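Lmaj004091aaa (Leishmania major, PDB 1XTP) probably methylates the N-terminal amino group of proteins that begin with an X-Pro-Lys motif, using S-adenosyl-L-methionine as methyl donor. Local coordinates at residues 218-222 with 248-252. Numbering follows the deposited sequence.
Sequences DIHYK and LKMYA
The first turn of helix 218-228, carrying D218, Y221 and K222, lies over K249 and Y251 of strand 248-253, with segment axes 11.6 Å apart at closest approach and directed 25° from parallel. This is helix-on-sheet packing in a Rossmann-like methyltransferase: strand 248-253 runs antiparallel to both neighbours, 191-198 and 232-237, the reversed strand inserted next to the sheet edge (order 3-2-1-4-5-7-6) that is characteristic of class I enzymes. K249 and Y251 reach across to the short D218 side chain, whose CG, anti to the backbone N, carries the carboxylate toward the strand. Y251 OH donates at 2.6 Å to the anti lone pair of D218 OD1; OD1 lies in the ring plane at its edge, and carboxylate and ring planes are 7° apart. K249 NZ, ending an extended chain, reaches the same D218 OD1 at 2.6 Å but from above the carboxylate plane, 57° out of it. K249 NZ and K222 NZ, 3.7 Å apart, share the carboxylates of D218 and E235, the latter on strand 232-237, in a salt-bridge network. Y221 turns its hydroxyl elsewhere, to the carbonyl of N198, while its CD2 lies 3.5 Å from Y251 OH. On the other carboxylate oxygen, K222 NZ meets the syn lone pair of D218 OD2 at 2.7 Å.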
loop_
_atom_site.group_PDB
_atom_site.type_symbol
_atom_site.label_atom_id
_atom_site.label_comp_id
_atom_site.label_asym_id
_atom_site.label_seq_id
_atom_site.Cartn_x
_atom_site.Cartn_y
_atom_site.Cartn_z
ATOM N N ASP A 218 1.563 0.860 -13.462
ATOM C CA ASP A 218 1.662 2.299 -13.257
ATOM C C ASP A 218 0.468 3.089 -13.839
ATOM O O ASP A 218 -0.019 4.041 -13.230
ATOM C CB ASP A 218 2.955 2.818 -13.917
ATOM C CG ASP A 218 3.122 4.287 -13.733
ATOM O OD1 ASP A 218 3.322 4.684 -12.575
ATOM O OD2 ASP A 218 3.021 5.042 -14.717
ATOM N N ILE A 219 0.047 2.720 -15.047
ATOM C CA ILE A 219 -1.099 3.356 -15.713
ATOM C C ILE A 219 -2.389 3.086 -14.933
ATOM O O ILE A 219 -3.233 3.964 -14.787
ATOM C CB ILE A 219 -1.190 2.882 -17.190
ATOM C CG1 ILE A 219 -0.170 3.671 -18.000
ATOM C CG2 ILE A 219 -2.588 3.090 -17.799
ATOM C CD1 ILE A 219 -0.137 3.323 -19.457
ATOM N N HIS A 220 -2.500 1.875 -14.397
ATOM C CA HIS A 220 -3.640 1.488 -13.551
ATOM C C HIS A 220 -3.653 2.336 -12.265
ATOM O O HIS A 220 -4.673 2.934 -11.937
ATOM C CB HIS A 220 -3.556 -0.012 -13.263
ATOM C CG HIS A 220 -4.795 -0.614 -12.682
ATOM N ND1 HIS A 220 -5.017 -1.975 -12.686
ATOM C CD2 HIS A 220 -5.861 -0.058 -12.052
ATOM C CE1 HIS A 220 -6.174 -2.227 -12.096
ATOM N NE2 HIS A 220 -6.708 -1.081 -11.707
ATOM N N TYR A 221 -2.525 2.425 -11.563
ATOM C CA TYR A 221 -2.415 3.311 -10.369
ATOM C C TYR A 221 -2.836 4.768 -10.647
ATOM O O TYR A 221 -3.543 5.400 -9.860
ATOM C CB TYR A 221 -0.976 3.312 -9.796
ATOM C CG TYR A 221 -0.570 1.996 -9.187
ATOM C CD1 TYR A 221 -1.361 1.393 -8.199
ATOM C CD2 TYR A 221 0.574 1.324 -9.613
ATOM C CE1 TYR A 221 -1.008 0.173 -7.650
ATOM C CE2 TYR A 221 0.936 0.091 -9.066
ATOM C CZ TYR A 221 0.135 -0.486 -8.083
ATOM O OH TYR A 221 0.469 -1.705 -7.510
ATOM N N LYS A 222 -2.380 5.278 -11.778
ATOM C CA LYS A 222 -2.589 6.676 -12.149
ATOM C C LYS A 222 -4.036 6.955 -12.525
ATOM O O LYS A 222 -4.565 8.049 -12.256
ATOM C CB LYS A 222 -1.620 7.054 -13.276
ATOM C CG LYS A 222 -0.220 7.297 -12.734
ATOM C CD LYS A 222 0.835 7.243 -13.786
ATOM C CE LYS A 222 2.122 7.887 -13.260
ATOM N NZ LYS A 222 3.284 7.718 -14.164
ATOM N N LEU A 248 9.646 -2.080 -7.914
ATOM C CA LEU A 248 9.027 -1.434 -6.777
ATOM C C LEU A 248 9.039 0.075 -6.999
ATOM O O LEU A 248 10.106 0.693 -7.017
ATOM C CB LEU A 248 9.817 -1.830 -5.536
ATOM C CG LEU A 248 9.346 -1.393 -4.161
ATOM C CD1 LEU A 248 7.989 -1.961 -3.872
ATOM C CD2 LEU A 248 10.375 -1.884 -3.148
ATOM N N LYS A 249 7.862 0.663 -7.174
ATOM C CA LYS A 249 7.760 2.099 -7.420
ATOM C C LYS A 249 7.251 2.898 -6.201
ATOM O O LYS A 249 6.326 2.505 -5.492
ATOM C CB LYS A 249 6.869 2.384 -8.644
ATOM C CG LYS A 249 7.290 3.634 -9.398
ATOM C CD LYS A 249 6.510 3.879 -10.687
ATOM C CE LYS A 249 6.790 5.276 -11.252
ATOM N NZ LYS A 249 5.700 5.772 -12.157
HETATM N N MSE A 250 7.872 4.038 -5.985
HETATM C CA MSE A 250 7.430 4.996 -4.984
HETATM C C MSE A 250 6.756 6.184 -5.649
HETATM O O MSE A 250 7.236 6.686 -6.659
HETATM C CB MSE A 250 8.639 5.501 -4.215
HETATM C CG MSE A 250 9.263 4.457 -3.340
HETATM SE SE MSE A 250 11.027 4.984 -2.731
HETATM C CE MSE A 250 12.062 4.403 -4.309
ATOM N N TYR A 251 5.651 6.628 -5.054
ATOM C CA TYR A 251 4.953 7.832 -5.439
ATOM C C TYR A 251 4.766 8.740 -4.229
ATOM O O TYR A 251 4.366 8.277 -3.162
ATOM C CB TYR A 251 3.554 7.507 -5.950
ATOM C CG TYR A 251 3.465 6.522 -7.083
ATOM C CD1 TYR A 251 3.319 5.162 -6.827
ATOM C CD2 TYR A 251 3.460 6.948 -8.413
ATOM C CE1 TYR A 251 3.212 4.249 -7.849
ATOM C CE2 TYR A 251 3.337 6.030 -9.461
ATOM C CZ TYR A 251 3.211 4.687 -9.160
ATOM O OH TYR A 251 3.098 3.758 -10.157
ATOM N N ALA A 252 5.049 10.028 -4.401
ATOM C CA ALA A 252 4.674 11.043 -3.409
ATOM C C ALA A 252 3.450 11.767 -3.938
ATOM O O ALA A 252 3.513 12.357 -5.008
ATOM C CB ALA A 252 5.772 12.007 -3.194
#